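Long-range contact in ecto-NAD+ glycohydrolase (CD38 molecule) (Bos taurus, PDB 3GC6), which belongs to the ADP-ribosyl cyclase family as a disulfide-rich ecto-enzyme whose chain includes a four-stranded parallel beta-sheet: residues A158-L169 with N190-L201. The protein carries 1 engineered substitution. Numbering follows the deposited sequence.
Sequences AESACNTVRVVL and NLRPQVELEAWL
Ala158, in the last turn of helix 145-159, offers its carbonyl O to Arg192 N, while Leu191 CD2 lies loosely beside its CB. The chain then leaves the helix around the Arg192 side chain. Bent at chi3 (-60°), the arginine turns its guanidinium so that two carbonyl oxygens lie in its plane: NH2 donates to Ser160 O at 3.2 Å, nearly straight, and NE to Ala161 O at 2.7 Å. Over one face of the same group lies Glu159 O. Cys162, in a disulfide with Cys81, leads to Asn163, whose O accepts from Glu196 N (3.0 Å). From here strands 164-170 and 196-203, the central pair of a parallel sheet, run side by side in the beta-alpha-beta unit that helix 182-187 connects. Val165 N donates to Glu196 O and Val165 O accepts from Glu198 N; Val167 does the same with Glu198 O and Trp200 N. Thr164 CG2 lies against Glu198 OE2 and one side of the Arg166 guanidinium. Arg166 and Glu198 extend side by side, but Glu198 OE1 lies well out of the guanidinium plane, so the long pair (Arg166 NE to Glu198 OE1, 3.8 Å) is one of charge; a water at the guanidinium edge accepts from NE and donates to OE1. On the other face Val165 CG2 meets Leu197 CB at 3.8 Å. Leu169 N donates to Trp200 O, and Leu169 CD1 meets Leu201 CD1 at 4.1 Å.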
# COMPACT_ATOMS: atom_id res chain seq x y z
N ALA A 158 4.66 -16.63 -16.62
CA ALA A 158 4.33 -17.13 -17.96
C ALA A 158 2.94 -17.77 -17.96
O ALA A 158 2.15 -17.57 -18.91
CB ALA A 158 5.38 -18.14 -18.45
N GLU A 159 2.64 -18.53 -16.92
CA GLU A 159 1.35 -19.22 -16.85
C GLU A 159 0.16 -18.27 -16.78
O GLU A 159 -0.95 -18.64 -17.21
CB GLU A 159 1.30 -20.17 -15.67
CG GLU A 159 2.19 -21.36 -15.83
CD GLU A 159 2.40 -22.13 -14.50
OE1 GLU A 159 1.87 -21.71 -13.45
OE2 GLU A 159 3.13 -23.14 -14.54
N SER A 160 0.36 -17.09 -16.22
CA SER A 160 -0.76 -16.18 -16.03
C SER A 160 -0.91 -15.15 -17.16
O SER A 160 -1.85 -14.36 -17.15
CB SER A 160 -0.60 -15.44 -14.69
OG SER A 160 0.58 -14.69 -14.70
N ALA A 161 -0.01 -15.18 -18.14
CA ALA A 161 -0.06 -14.22 -19.27
C ALA A 161 -1.39 -14.27 -19.99
O ALA A 161 -2.01 -15.34 -20.11
CB ALA A 161 1.04 -14.52 -20.27
N CYS A 162 -1.82 -13.11 -20.49
CA CYS A 162 -3.12 -13.05 -21.14
C CYS A 162 -3.07 -12.15 -22.36
O CYS A 162 -2.37 -11.11 -22.36
CB CYS A 162 -4.15 -12.55 -20.14
SG CYS A 162 -5.64 -11.77 -20.83
N ASN A 163 -3.82 -12.53 -23.38
CA ASN A 163 -3.90 -11.79 -24.64
C ASN A 163 -2.53 -11.59 -25.31
O ASN A 163 -1.79 -12.57 -25.46
CB ASN A 163 -4.68 -10.50 -24.44
CG ASN A 163 -6.14 -10.78 -24.04
OD1 ASN A 163 -6.65 -11.85 -24.32
ND2 ASN A 163 -6.79 -9.83 -23.41
N THR A 164 -2.19 -10.38 -25.73
CA THR A 164 -0.93 -10.22 -26.47
C THR A 164 0.24 -10.02 -25.52
O THR A 164 0.18 -9.15 -24.65
CB THR A 164 -0.99 -9.05 -27.47
OG1 THR A 164 -1.94 -9.39 -28.49
CG2 THR A 164 0.38 -8.82 -28.12
N VAL A 165 1.29 -10.84 -25.69
CA VAL A 165 2.55 -10.64 -24.94
C VAL A 165 3.67 -10.27 -25.92
O VAL A 165 3.61 -10.64 -27.09
CB VAL A 165 2.98 -11.85 -24.08
CG1 VAL A 165 1.84 -12.24 -23.11
CG2 VAL A 165 3.36 -13.03 -24.95
N ARG A 166 4.68 -9.57 -25.42
CA ARG A 166 5.78 -9.11 -26.26
C ARG A 166 7.08 -9.63 -25.68
O ARG A 166 7.23 -9.73 -24.47
CB ARG A 166 5.78 -7.57 -26.35
CG ARG A 166 4.50 -7.04 -27.02
CD ARG A 166 4.09 -5.63 -26.64
NE ARG A 166 3.00 -5.22 -27.52
CZ ARG A 166 1.71 -5.29 -27.18
NH1 ARG A 166 1.38 -5.71 -25.97
NH2 ARG A 166 0.77 -4.91 -28.05
N VAL A 167 7.98 -10.11 -26.54
CA VAL A 167 9.35 -10.42 -26.07
C VAL A 167 10.38 -9.60 -26.82
O VAL A 167 10.27 -9.40 -28.04
CB VAL A 167 9.71 -11.93 -26.15
CG1 VAL A 167 9.65 -12.45 -27.58
CG2 VAL A 167 11.09 -12.20 -25.56
N VAL A 168 11.37 -9.10 -26.08
CA VAL A 168 12.48 -8.33 -26.66
C VAL A 168 13.73 -9.22 -26.67
O VAL A 168 14.23 -9.62 -25.63
CB VAL A 168 12.77 -7.12 -25.78
CG1 VAL A 168 13.85 -6.24 -26.40
CG2 VAL A 168 11.50 -6.29 -25.60
N LEU A 169 14.22 -9.48 -27.88
CA LEU A 169 15.36 -10.37 -28.09
C LEU A 169 16.52 -9.63 -28.78
O LEU A 169 16.31 -8.57 -29.36
CB LEU A 169 14.93 -11.57 -28.91
CG LEU A 169 13.86 -12.43 -28.26
CD1 LEU A 169 13.45 -13.57 -29.19
CD2 LEU A 169 14.36 -13.04 -26.93
N ASN A 190 6.15 -22.48 -20.67
CA ASN A 190 5.07 -22.42 -19.69
C ASN A 190 4.04 -21.33 -20.00
O ASN A 190 3.15 -21.09 -19.18
CB ASN A 190 5.61 -22.28 -18.28
CG ASN A 190 6.25 -23.55 -17.80
OD1 ASN A 190 7.47 -23.61 -17.54
ND2 ASN A 190 5.44 -24.60 -17.72
N LEU A 191 4.16 -20.72 -21.17
CA LEU A 191 3.19 -19.68 -21.57
C LEU A 191 1.78 -20.25 -21.59
O LEU A 191 1.55 -21.36 -22.07
CB LEU A 191 3.50 -19.14 -22.97
CG LEU A 191 4.58 -18.08 -23.00
CD1 LEU A 191 4.99 -17.83 -24.48
CD2 LEU A 191 4.10 -16.76 -22.31
N ARG A 192 0.82 -19.47 -21.10
CA ARG A 192 -0.59 -19.88 -21.15
C ARG A 192 -0.97 -20.16 -22.60
O ARG A 192 -0.69 -19.34 -23.49
CB ARG A 192 -1.50 -18.77 -20.60
CG ARG A 192 -2.94 -19.24 -20.51
CD ARG A 192 -3.90 -18.06 -20.36
NE ARG A 192 -3.68 -17.24 -19.18
CZ ARG A 192 -4.33 -17.42 -18.02
NH1 ARG A 192 -5.16 -18.43 -17.85
NH2 ARG A 192 -4.10 -16.60 -16.99
N PRO A 193 -1.59 -21.33 -22.85
CA PRO A 193 -1.94 -21.58 -24.25
C PRO A 193 -2.85 -20.49 -24.83
O PRO A 193 -3.66 -19.88 -24.11
CB PRO A 193 -2.64 -22.93 -24.21
CG PRO A 193 -2.03 -23.60 -23.02
CD PRO A 193 -1.90 -22.47 -21.98
N GLN A 194 -2.73 -20.28 -26.14
CA GLN A 194 -3.61 -19.38 -26.91
C GLN A 194 -3.44 -17.88 -26.65
O GLN A 194 -4.21 -17.08 -27.18
CB GLN A 194 -5.08 -19.78 -26.75
CG GLN A 194 -5.32 -21.16 -27.33
CD GLN A 194 -6.78 -21.61 -27.26
OE1 GLN A 194 -7.68 -20.83 -27.55
NE2 GLN A 194 -7.00 -22.84 -26.88
N VAL A 195 -2.44 -17.50 -25.87
CA VAL A 195 -2.01 -16.09 -25.94
C VAL A 195 -1.39 -15.84 -27.34
O VAL A 195 -1.22 -16.77 -28.13
CB VAL A 195 -1.04 -15.68 -24.80
CG1 VAL A 195 -1.64 -16.04 -23.45
CG2 VAL A 195 0.31 -16.35 -24.96
N GLU A 196 -1.10 -14.57 -27.64
CA GLU A 196 -0.40 -14.24 -28.88
C GLU A 196 0.91 -13.62 -28.48
O GLU A 196 0.98 -12.83 -27.52
CB GLU A 196 -1.20 -13.27 -29.76
CG GLU A 196 -2.61 -13.80 -30.04
CD GLU A 196 -3.31 -13.08 -31.17
OE1 GLU A 196 -2.69 -12.16 -31.76
OE2 GLU A 196 -4.47 -13.46 -31.46
N LEU A 197 1.97 -14.00 -29.18
CA LEU A 197 3.28 -13.49 -28.80
C LEU A 197 3.92 -12.76 -29.97
O LEU A 197 3.98 -13.29 -31.10
CB LEU A 197 4.18 -14.65 -28.33
CG LEU A 197 5.58 -14.29 -27.82
CD1 LEU A 197 6.03 -15.31 -26.74
CD2 LEU A 197 6.58 -14.21 -28.96
N GLU A 198 4.40 -11.55 -29.69
CA GLU A 198 5.19 -10.81 -30.65
C GLU A 198 6.62 -10.76 -30.17
O GLU A 198 6.90 -10.37 -29.01
CB GLU A 198 4.71 -9.37 -30.77
CG GLU A 198 3.32 -9.21 -31.18
CD GLU A 198 2.91 -7.75 -31.13
OE1 GLU A 198 3.78 -6.88 -30.85
OE2 GLU A 198 1.73 -7.49 -31.38
N ALA A 199 7.54 -11.13 -31.06
CA ALA A 199 8.97 -11.03 -30.75
C ALA A 199 9.59 -9.93 -31.61
O ALA A 199 9.27 -9.80 -32.79
CB ALA A 199 9.67 -12.32 -31.04
N TRP A 200 10.46 -9.17 -30.97
CA TRP A 200 11.17 -8.09 -31.62
C TRP A 200 12.66 -8.38 -31.47
O TRP A 200 13.17 -8.45 -30.34
CB TRP A 200 10.81 -6.79 -30.89
CG TRP A 200 9.34 -6.45 -31.01
CD1 TRP A 200 8.33 -6.83 -30.17
CD2 TRP A 200 8.74 -5.66 -32.04
NE1 TRP A 200 7.12 -6.33 -30.63
CE2 TRP A 200 7.35 -5.62 -31.78
CE3 TRP A 200 9.24 -5.01 -33.17
CZ2 TRP A 200 6.46 -4.92 -32.61
CZ3 TRP A 200 8.35 -4.30 -33.99
CH2 TRP A 200 6.97 -4.27 -33.70
N LEU A 201 13.38 -8.58 -32.59
CA LEU A 201 14.82 -8.82 -32.51
C LEU A 201 15.54 -7.51 -32.84
O LEU A 201 15.48 -7.06 -33.98
CB LEU A 201 15.26 -9.90 -33.53
CG LEU A 201 15.05 -11.35 -33.08
CD1 LEU A 201 13.58 -11.67 -32.87
CD2 LEU A 201 15.65 -12.29 -34.12
O HOH W 1 3.69 -4.10 -30.17